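Local coordinates for adhesion and penetration protein autotransporter (Haemophilus influenzae, PDB 3SYJ) that promotes adherence and invasion by binding a host cell structure, and is probably also a serine protease, at residues H2-I7 with R162-K167; Q10-F15 with G207-A212. All coordinates share one frame; numbering follows the deposited sequence.

Contact 1. Residues H2-I7 with R162-K167; sequences HTYFGI and RNDQDK
Two backbone hydrogen bonds flank Arg162 and lock it parallel to Tyr4. Its amide N donates to Thr3 O at 2.8 Å, and its carbonyl O accepts from Phe5 N, also at 2.8 Å. This alternation, with one residue bonded to those before and after its partner, defines a parallel bridge, and the side chains of Tyr4 and Arg162 project from the same face of the sheet. With CG anti to the backbone N (chi1 177°), the Tyr4 ring runs along the backbone of 162-163, edge toward Arg162 O, and its hydroxyl donates to Asp164 OD1 at 2.6 Å, reaching the syn side of the carboxylate. Tyrosine suits this place because it joins a flat apolar body to a distant donor. Glycine suits position 6 because the Tyr4 ring lies against its backbone, with Gly6 N 3.3 Å above one face toward the rim and the ring occupying the space where a side chain would start. At the other end, the His2 ring meets the Arg162 guanidinium with planes 27° apart, His2 CD2 standing 3.3 Å from Arg162 NE near the guanidinium plane. Asp166 OD1 makes a long salt bridge, 3.9 Å, to Arg162 NH1.

Behind Asp164, Asn163 OD1 accepts from Gln165 N at 2.8 Å, forming an Asx turn, and from Lys167 N at 3.0 Å, the two donors coming from opposite faces of the amide. These bonds tie the 163-166 type I turn together and so are likely to steady Asp164.

The contact makes strand 2-4 an outer strand of a three-stranded mixed sheet, beside the parallel strand 159-162, which a tight turn connects to the antiparallel strand 168-172. His2 stacks on Phe160, Thr3 packs against helix 9-17, and Phe5 touches helix 603-609.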
ATOM      1  N   HIS A   2      17.583  64.290  15.503  1.00 16.31           N
ATOM      2  CA  HIS A   2      17.774  64.618  14.102  1.00 16.00           C
ATOM      3  C   HIS A   2      18.098  63.380  13.302  1.00 15.51           C
ATOM      4  O   HIS A   2      19.115  62.732  13.539  1.00 13.98           O
ATOM      5  CB  HIS A   2      18.927  65.621  13.938  1.00 20.28           C
ATOM      6  CG  HIS A   2      18.651  66.970  14.528  1.00 20.66           C
ATOM      7  ND1 HIS A   2      18.879  67.266  15.853  1.00 24.96           N
ATOM      8  CD2 HIS A   2      18.178  68.108  13.966  1.00 26.30           C
ATOM      9  CE1 HIS A   2      18.549  68.524  16.086  1.00 26.17           C
ATOM     10  NE2 HIS A   2      18.119  69.058  14.957  1.00 25.31           N
ATOM     11  N   THR A   3      17.245  63.073  12.333  1.00 13.83           N
ATOM     12  CA  THR A   3      17.487  61.968  11.427  1.00 13.61           C
ATOM     13  C   THR A   3      17.893  62.487  10.042  1.00 21.32           C
ATOM     14  O   THR A   3      17.820  63.689   9.766  1.00 19.03           O
ATOM     15  CB  THR A   3      16.236  61.071  11.297  1.00 16.17           C
ATOM     16  OG1 THR A   3      15.173  61.801  10.669  1.00 12.34           O
ATOM     17  CG2 THR A   3      15.777  60.587  12.674  1.00 14.97           C
ATOM     18  N   TYR A   4      18.315  61.567   9.182  1.00 17.34           N
ATOM     19  CA  TYR A   4      18.726  61.872   7.822  1.00 13.67           C
ATOM     20  C   TYR A   4      17.585  61.593   6.844  1.00 17.86           C
ATOM     21  O   TYR A   4      17.175  60.445   6.658  1.00 17.62           O
ATOM     22  CB  TYR A   4      19.954  61.030   7.469  1.00 14.35           C
ATOM     23  CG  TYR A   4      20.462  61.183   6.057  1.00 16.43           C
ATOM     24  CD1 TYR A   4      20.402  62.406   5.396  1.00 20.40           C
ATOM     25  CD2 TYR A   4      21.037  60.106   5.391  1.00 19.67           C
ATOM     26  CE1 TYR A   4      20.876  62.542   4.099  1.00 21.49           C
ATOM     27  CE2 TYR A   4      21.513  60.231   4.098  1.00 19.40           C
ATOM     28  CZ  TYR A   4      21.433  61.453   3.457  1.00 22.35           C
ATOM     29  OH  TYR A   4      21.913  61.579   2.174  1.00 18.64           O
ATOM     30  N   PHE A   5      17.076  62.654   6.222  1.00 17.65           N
ATOM     31  CA  PHE A   5      15.973  62.552   5.271  1.00 18.58           C
ATOM     32  C   PHE A   5      16.321  61.703   4.046  1.00 16.94           C
ATOM     33  O   PHE A   5      15.432  61.289   3.297  1.00 16.79           O
ATOM     34  CB  PHE A   5      15.503  63.948   4.838  1.00 19.20           C
ATOM     35  CG  PHE A   5      14.280  63.933   3.960  1.00 15.87           C
ATOM     36  CD1 PHE A   5      13.052  63.546   4.471  1.00 17.68           C
ATOM     37  CD2 PHE A   5      14.359  64.304   2.624  1.00 15.14           C
ATOM     38  CE1 PHE A   5      11.921  63.526   3.672  1.00 17.87           C
ATOM     39  CE2 PHE A   5      13.233  64.291   1.818  1.00 15.72           C
ATOM     40  CZ  PHE A   5      12.011  63.902   2.342  1.00 19.74           C
ATOM     41  N   GLY A   6      17.608  61.432   3.854  1.00 16.69           N
ATOM     42  CA  GLY A   6      18.050  60.554   2.783  1.00 16.72           C
ATOM     43  C   GLY A   6      17.783  59.077   3.047  1.00 18.86           C
ATOM     44  O   GLY A   6      17.977  58.232   2.167  1.00 15.71           O
ATOM     45  N   ILE A   7      17.343  58.773   4.266  1.00 18.80           N
ATOM     46  CA  ILE A   7      16.993  57.411   4.664  1.00 16.03           C
ATOM     47  C   ILE A   7      15.558  57.401   5.200  1.00 19.98           C
ATOM     48  O   ILE A   7      15.157  58.331   5.909  1.00 20.01           O
ATOM     49  CB  ILE A   7      17.968  56.893   5.739  1.00 19.39           C
ATOM     50  CG1 ILE A   7      19.340  56.624   5.122  1.00 15.29           C
ATOM     51  CG2 ILE A   7      17.435  55.634   6.418  1.00 15.40           C
ATOM     52  CD1 ILE A   7      20.435  56.460   6.144  1.00 12.99           C
ATOM     53  N   ARG A 162      17.109  65.931   8.297  1.00 20.76           N
ATOM     54  CA  ARG A 162      18.028  66.821   7.600  1.00 22.76           C
ATOM     55  C   ARG A 162      18.312  66.293   6.206  1.00 24.41           C
ATOM     56  O   ARG A 162      18.515  65.094   6.029  1.00 20.92           O
ATOM     57  CB  ARG A 162      19.342  66.934   8.364  1.00 26.15           C
ATOM     58  CG  ARG A 162      19.171  67.384   9.788  1.00 27.39           C
ATOM     59  CD  ARG A 162      20.363  68.188  10.268  1.00 26.71           C
ATOM     60  NE  ARG A 162      19.922  69.120  11.295  1.00 33.56           N
ATOM     61  CZ  ARG A 162      19.689  70.406  11.077  1.00 35.09           C
ATOM     62  NH1 ARG A 162      19.893  70.925   9.876  1.00 35.04           N
ATOM     63  NH2 ARG A 162      19.272  71.176  12.067  1.00 47.46           N
ATOM     64  N   ASN A 163      18.323  67.189   5.220  1.00 23.71           N
ATOM     65  CA  ASN A 163      18.565  66.782   3.841  1.00 21.49           C
ATOM     66  C   ASN A 163      20.038  66.873   3.462  1.00 21.43           C
ATOM     67  O   ASN A 163      20.901  67.087   4.313  1.00 19.08           O
ATOM     68  CB  ASN A 163      17.695  67.575   2.861  1.00 21.75           C
ATOM     69  CG  ASN A 163      18.033  69.058   2.838  1.00 22.70           C
ATOM     70  OD1 ASN A 163      19.138  69.465   3.201  1.00 23.15           O
ATOM     71  ND2 ASN A 163      17.076  69.873   2.407  1.00 22.19           N
ATOM     72  N   ASP A 164      20.319  66.705   2.178  1.00 19.71           N
ATOM     73  CA  ASP A 164      21.699  66.665   1.712  1.00 22.35           C
ATOM     74  C   ASP A 164      22.400  68.027   1.797  1.00 23.57           C
ATOM     75  O   ASP A 164      23.623  68.116   1.695  1.00 21.49           O
ATOM     76  CB  ASP A 164      21.765  66.063   0.307  1.00 22.16           C
ATOM     77  CG  ASP A 164      21.878  64.548   0.335  1.00 20.37           C
ATOM     78  OD1 ASP A 164      22.386  64.028   1.345  1.00 18.87           O
ATOM     79  OD2 ASP A 164      21.476  63.879  -0.642  1.00 21.65           O
ATOM     80  N   GLN A 165      21.622  69.082   2.016  1.00 23.78           N
ATOM     81  CA  GLN A 165      22.184  70.415   2.203  1.00 26.39           C
ATOM     82  C   GLN A 165      22.240  70.723   3.700  1.00 30.21           C
ATOM     83  O   GLN A 165      22.541  71.845   4.113  1.00 30.03           O
ATOM     84  CB  GLN A 165      21.365  71.472   1.441  1.00 27.17           C
ATOM     85  CG  GLN A 165      21.472  71.410  -0.105  1.00 33.93           C
ATOM     86  CD  GLN A 165      20.589  70.317  -0.739  1.00 38.49           C
ATOM     87  OE1 GLN A 165      21.042  69.549  -1.606  1.00 29.34           O
ATOM     88  NE2 GLN A 165      19.324  70.248  -0.308  1.00 30.36           N
ATOM     89  N   ASP A 166      21.952  69.700   4.505  1.00 28.09           N
ATOM     90  CA  ASP A 166      21.937  69.806   5.966  1.00 26.50           C
ATOM     91  C   ASP A 166      20.900  70.801   6.469  1.00 25.73           C
ATOM     92  O   ASP A 166      21.105  71.464   7.482  1.00 28.27           O
ATOM     93  CB  ASP A 166      23.316  70.181   6.514  1.00 29.68           C
ATOM     94  CG  ASP A 166      23.491  69.782   7.971  1.00 36.28           C
ATOM     95  OD1 ASP A 166      22.851  68.797   8.400  1.00 38.35           O
ATOM     96  OD2 ASP A 166      24.270  70.447   8.689  1.00 43.59           O
ATOM     97  N   LYS A 167      19.787  70.911   5.757  1.00 21.06           N
ATOM     98  CA  LYS A 167      18.712  71.774   6.200  1.00 23.12           C
ATOM     99  C   LYS A 167      17.655  70.957   6.942  1.00 24.81           C
ATOM    100  O   LYS A 167      17.242  69.885   6.492  1.00 23.54           O
ATOM    101  CB  LYS A 167      18.119  72.540   5.023  1.00 26.27           C
ATOM    102  CG  LYS A 167      19.108  73.530   4.395  1.00 31.27           C
ATOM    103  CD  LYS A 167      18.452  74.373   3.312  1.00 40.99           C
ATOM    104  CE  LYS A 167      19.449  75.336   2.677  1.00 41.74           C
ATOM    105  NZ  LYS A 167      20.155  76.155   3.702  1.00 46.58           N
TER

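Contact 2. Residues Q10-F15 with G207-A212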
ATOM      1  N   GLN A  10      11.155  55.459   8.630  1.00 16.11           N
ATOM      2  CA  GLN A  10      10.720  54.217   9.264  1.00 14.16           C
ATOM      3  C   GLN A  10      11.847  53.494  10.002  1.00 16.42           C
ATOM      4  O   GLN A  10      11.614  52.908  11.063  1.00 14.16           O
ATOM      5  CB  GLN A  10      10.055  53.279   8.261  1.00 13.47           C
ATOM      6  CG  GLN A  10       9.213  52.196   8.928  1.00 16.56           C
ATOM      7  CD  GLN A  10       8.000  52.761   9.670  1.00 15.30           C
ATOM      8  OE1 GLN A  10       7.312  53.652   9.170  1.00 13.36           O
ATOM      9  NE2 GLN A  10       7.729  52.231  10.862  1.00 13.46           N
ATOM     10  N   TYR A  11      13.062  53.538   9.457  1.00 14.20           N
ATOM     11  CA  TYR A  11      14.199  52.888  10.112  1.00 16.79           C
ATOM     12  C   TYR A  11      14.358  53.382  11.542  1.00 14.39           C
ATOM     13  O   TYR A  11      14.492  52.606  12.475  1.00 15.09           O
ATOM     14  CB  TYR A  11      15.501  53.155   9.357  1.00 14.52           C
ATOM     15  CG  TYR A  11      15.724  52.281   8.151  1.00 16.99           C
ATOM     16  CD1 TYR A  11      16.142  50.960   8.292  1.00 18.26           C
ATOM     17  CD2 TYR A  11      15.548  52.783   6.867  1.00 15.71           C
ATOM     18  CE1 TYR A  11      16.359  50.160   7.176  1.00 18.13           C
ATOM     19  CE2 TYR A  11      15.763  52.000   5.754  1.00 16.09           C
ATOM     20  CZ  TYR A  11      16.167  50.695   5.909  1.00 19.17           C
ATOM     21  OH  TYR A  11      16.377  49.931   4.790  1.00 19.31           O
ATOM     22  N   TYR A  12      14.341  54.689  11.703  1.00 15.33           N
ATOM     23  CA  TYR A  12      14.557  55.283  13.003  1.00 13.67           C
ATOM     24  C   TYR A  12      13.398  55.016  13.955  1.00 14.54           C
ATOM     25  O   TYR A  12      13.576  54.962  15.168  1.00 12.41           O
ATOM     26  CB  TYR A  12      14.745  56.782  12.831  1.00 13.76           C
ATOM     27  CG  TYR A  12      15.901  57.171  11.939  1.00 14.88           C
ATOM     28  CD1 TYR A  12      17.197  57.263  12.442  1.00 14.97           C
ATOM     29  CD2 TYR A  12      15.697  57.466  10.599  1.00 16.99           C
ATOM     30  CE1 TYR A  12      18.259  57.636  11.629  1.00 15.97           C
ATOM     31  CE2 TYR A  12      16.747  57.841   9.779  1.00 16.48           C
ATOM     32  CZ  TYR A  12      18.026  57.924  10.297  1.00 17.13           C
ATOM     33  OH  TYR A  12      19.066  58.298   9.473  1.00 16.72           O
ATOM     34  N   ARG A  13      12.201  54.884  13.407  1.00 18.16           N
ATOM     35  CA  ARG A  13      11.040  54.600  14.236  1.00 14.76           C
ATOM     36  C   ARG A  13      11.067  53.137  14.674  1.00 13.76           C
ATOM     37  O   ARG A  13      10.894  52.839  15.850  1.00 13.24           O
ATOM     38  CB  ARG A  13       9.745  54.915  13.487  1.00 13.31           C
ATOM     39  CG  ARG A  13       9.508  56.400  13.219  1.00 17.23           C
ATOM     40  CD  ARG A  13       9.345  57.202  14.496  1.00 11.48           C
ATOM     41  NE  ARG A  13       8.643  56.441  15.522  1.00 20.51           N
ATOM     42  CZ  ARG A  13       7.335  56.227  15.528  1.00 17.81           C
ATOM     43  NH1 ARG A  13       6.609  56.741  14.552  1.00 27.93           N
ATOM     44  NH2 ARG A  13       6.760  55.503  16.486  1.00 12.44           N
ATOM     45  N   ASP A  14      11.298  52.232  13.727  1.00 15.49           N
ATOM     46  CA  ASP A  14      11.361  50.803  14.031  1.00 13.73           C
ATOM     47  C   ASP A  14      12.468  50.517  15.044  1.00 13.00           C
ATOM     48  O   ASP A  14      12.287  49.726  15.977  1.00 14.40           O
ATOM     49  CB  ASP A  14      11.572  49.977  12.755  1.00 12.22           C
ATOM     50  CG  ASP A  14      10.293  49.829  11.929  1.00 15.16           C
ATOM     51  OD1 ASP A  14       9.216  50.238  12.422  1.00 14.47           O
ATOM     52  OD2 ASP A  14      10.364  49.304  10.792  1.00 12.04           O
ATOM     53  N   PHE A  15      13.608  51.172  14.852  1.00 12.15           N
ATOM     54  CA  PHE A  15      14.762  51.035  15.736  1.00 14.37           C
ATOM     55  C   PHE A  15      14.336  51.285  17.187  1.00 15.67           C
ATOM     56  O   PHE A  15      14.613  50.474  18.068  1.00 12.48           O
ATOM     57  CB  PHE A  15      15.868  52.023  15.321  1.00 12.07           C
ATOM     58  CG  PHE A  15      17.261  51.591  15.707  1.00 15.83           C
ATOM     59  CD1 PHE A  15      18.011  50.786  14.863  1.00 14.81           C
ATOM     60  CD2 PHE A  15      17.826  52.004  16.906  1.00 13.33           C
ATOM     61  CE1 PHE A  15      19.295  50.395  15.207  1.00 17.02           C
ATOM     62  CE2 PHE A  15      19.110  51.615  17.259  1.00 14.20           C
ATOM     63  CZ  PHE A  15      19.848  50.813  16.407  1.00 12.67           C
ATOM     64  N   GLY A 207      27.557  52.819  12.980  1.00 15.28           N
ATOM     65  CA  GLY A 207      26.556  52.278  12.074  1.00 16.02           C
ATOM     66  C   GLY A 207      25.912  53.284  11.136  1.00 18.20           C
ATOM     67  O   GLY A 207      26.235  54.470  11.157  1.00 19.15           O
ATOM     68  N   PRO A 208      24.978  52.811  10.309  1.00 18.13           N
ATOM     69  CA  PRO A 208      24.390  53.632   9.247  1.00 16.18           C
ATOM     70  C   PRO A 208      23.301  54.590   9.739  1.00 17.94           C
ATOM     71  O   PRO A 208      22.809  55.386   8.946  1.00 15.41           O
ATOM     72  CB  PRO A 208      23.755  52.594   8.309  1.00 17.03           C
ATOM     73  CG  PRO A 208      23.861  51.252   9.014  1.00 18.96           C
ATOM     74  CD  PRO A 208      24.343  51.487  10.407  1.00 19.33           C
ATOM     75  N   LEU A 209      22.906  54.503  11.006  1.00 18.80           N
ATOM     76  CA  LEU A 209      21.786  55.306  11.492  1.00 14.62           C
ATOM     77  C   LEU A 209      22.172  56.199  12.658  1.00 16.76           C
ATOM     78  O   LEU A 209      21.611  56.079  13.741  1.00 18.65           O
ATOM     79  CB  LEU A 209      20.621  54.399  11.900  1.00 14.89           C
ATOM     80  CG  LEU A 209      20.013  53.535  10.788  1.00 12.63           C
ATOM     81  CD1 LEU A 209      19.135  52.442  11.385  1.00 18.05           C
ATOM     82  CD2 LEU A 209      19.225  54.368   9.779  1.00 11.79           C
ATOM     83  N   PRO A 210      23.137  57.103  12.447  1.00 19.47           N
ATOM     84  CA  PRO A 210      23.511  57.998  13.548  1.00 18.23           C
ATOM     85  C   PRO A 210      22.379  58.963  13.832  1.00 19.68           C
ATOM     86  O   PRO A 210      21.762  59.468  12.894  1.00 18.05           O
ATOM     87  CB  PRO A 210      24.702  58.780  12.988  1.00 16.39           C
ATOM     88  CG  PRO A 210      25.094  58.088  11.726  1.00 22.03           C
ATOM     89  CD  PRO A 210      23.876  57.408  11.212  1.00 20.87           C
ATOM     90  N   ILE A 211      22.112  59.223  15.106  1.00 18.92           N
ATOM     91  CA  ILE A 211      21.043  60.138  15.485  1.00 15.61           C
ATOM     92  C   ILE A 211      21.478  61.048  16.631  1.00 16.64           C
ATOM     93  O   ILE A 211      22.035  60.594  17.634  1.00 18.37           O
ATOM     94  CB  ILE A 211      19.762  59.368  15.862  1.00 13.89           C
ATOM     95  CG1 ILE A 211      18.576  60.317  16.041  1.00 13.70           C
ATOM     96  CG2 ILE A 211      19.986  58.515  17.107  1.00 15.90           C
ATOM     97  CD1 ILE A 211      17.274  59.585  16.295  1.00 12.47           C
ATOM     98  N   ALA A 212      21.232  62.339  16.470  1.00 17.37           N
ATOM     99  CA  ALA A 212      21.631  63.321  17.466  1.00 18.80           C
ATOM    100  C   ALA A 212      20.411  63.784  18.236  1.00 18.17           C
ATOM    101  O   ALA A 212      19.296  63.752  17.721  1.00 19.83           O
ATOM    102  CB  ALA A 212      22.306  64.505  16.794  1.00 20.08           C
TER
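Asp14 OD1, gripped by Gln10 NE2 at 2.9 Å and by the backbone N of Ala597, belongs to one flank of helix 9-17, while Tyr11, Tyr12 and Phe15 receive Leu209. The Gln10 to Asp14 bond spans one helical turn and is nearly straight at 164°; the donor lies above the carboxylate plane, and the other carboxylate oxygen, OD2, is hydrogen-bonded to His596 ND1. Glutamine suits the place because its NH2 has two hydrogens, one for Asp14 OD1 and one for Ala597 O, while the carboxylate takes donors on both oxygens.

Across the contact the meeting is entirely apolar. Leu209 is the central side chain of the loop, and its two methyls divide the work. CD2 lies over one face of the Tyr12 ring, 4.1 Å from the centroid, in a CH-pi contact displaced toward the hydroxyl end, and it also meets Tyr11 CB at 3.9 Å. CD1 reaches Phe15 CD1 at 4.0 Å. A branched leucine serves well here, one methyl for each direction. Tyr12 can offer its face because chi1 of -59° places CG beside the backbone N and sends the ring across the leucine. Tyr12 and Tyr11 keep their hydroxyls satisfied beyond this cluster, weakly on Tyr4 N and by a hydrogen bond to Tyr32 N respectively. Asn182 ties the loop through Leu209 N.

The contact packs one flank of helix 9-17 on a loop of the N-terminal S6 protease, a chymotrypsin-like (clan PA) fold, while the Gln10/Asp14 flank meets residues 596-597; farther along, before strand 221-226, the loop carries Ser218, the active-site serine by similarity.

From the N terminus the chain runs through strand 2-4, turns, and enters helix 9-17, so the first halves of the two contacts are neighbours in sequence. Contact 1 closes a loop of 154 residues when 162-167 returns to the strand; contact 2 closes one of 191 when 207-212 reaches the helix. The closures cross, since the segments alternate along the chain. They also touch: His2 N lies 2.9 Å from Ala212 O, a probable hydrogen bond, and Thr3 packs on Tyr12. Together they tie the N-terminal strand to its partner strand 159-162, and the helix after it to the loop before strand 221-226, all within the protease domain.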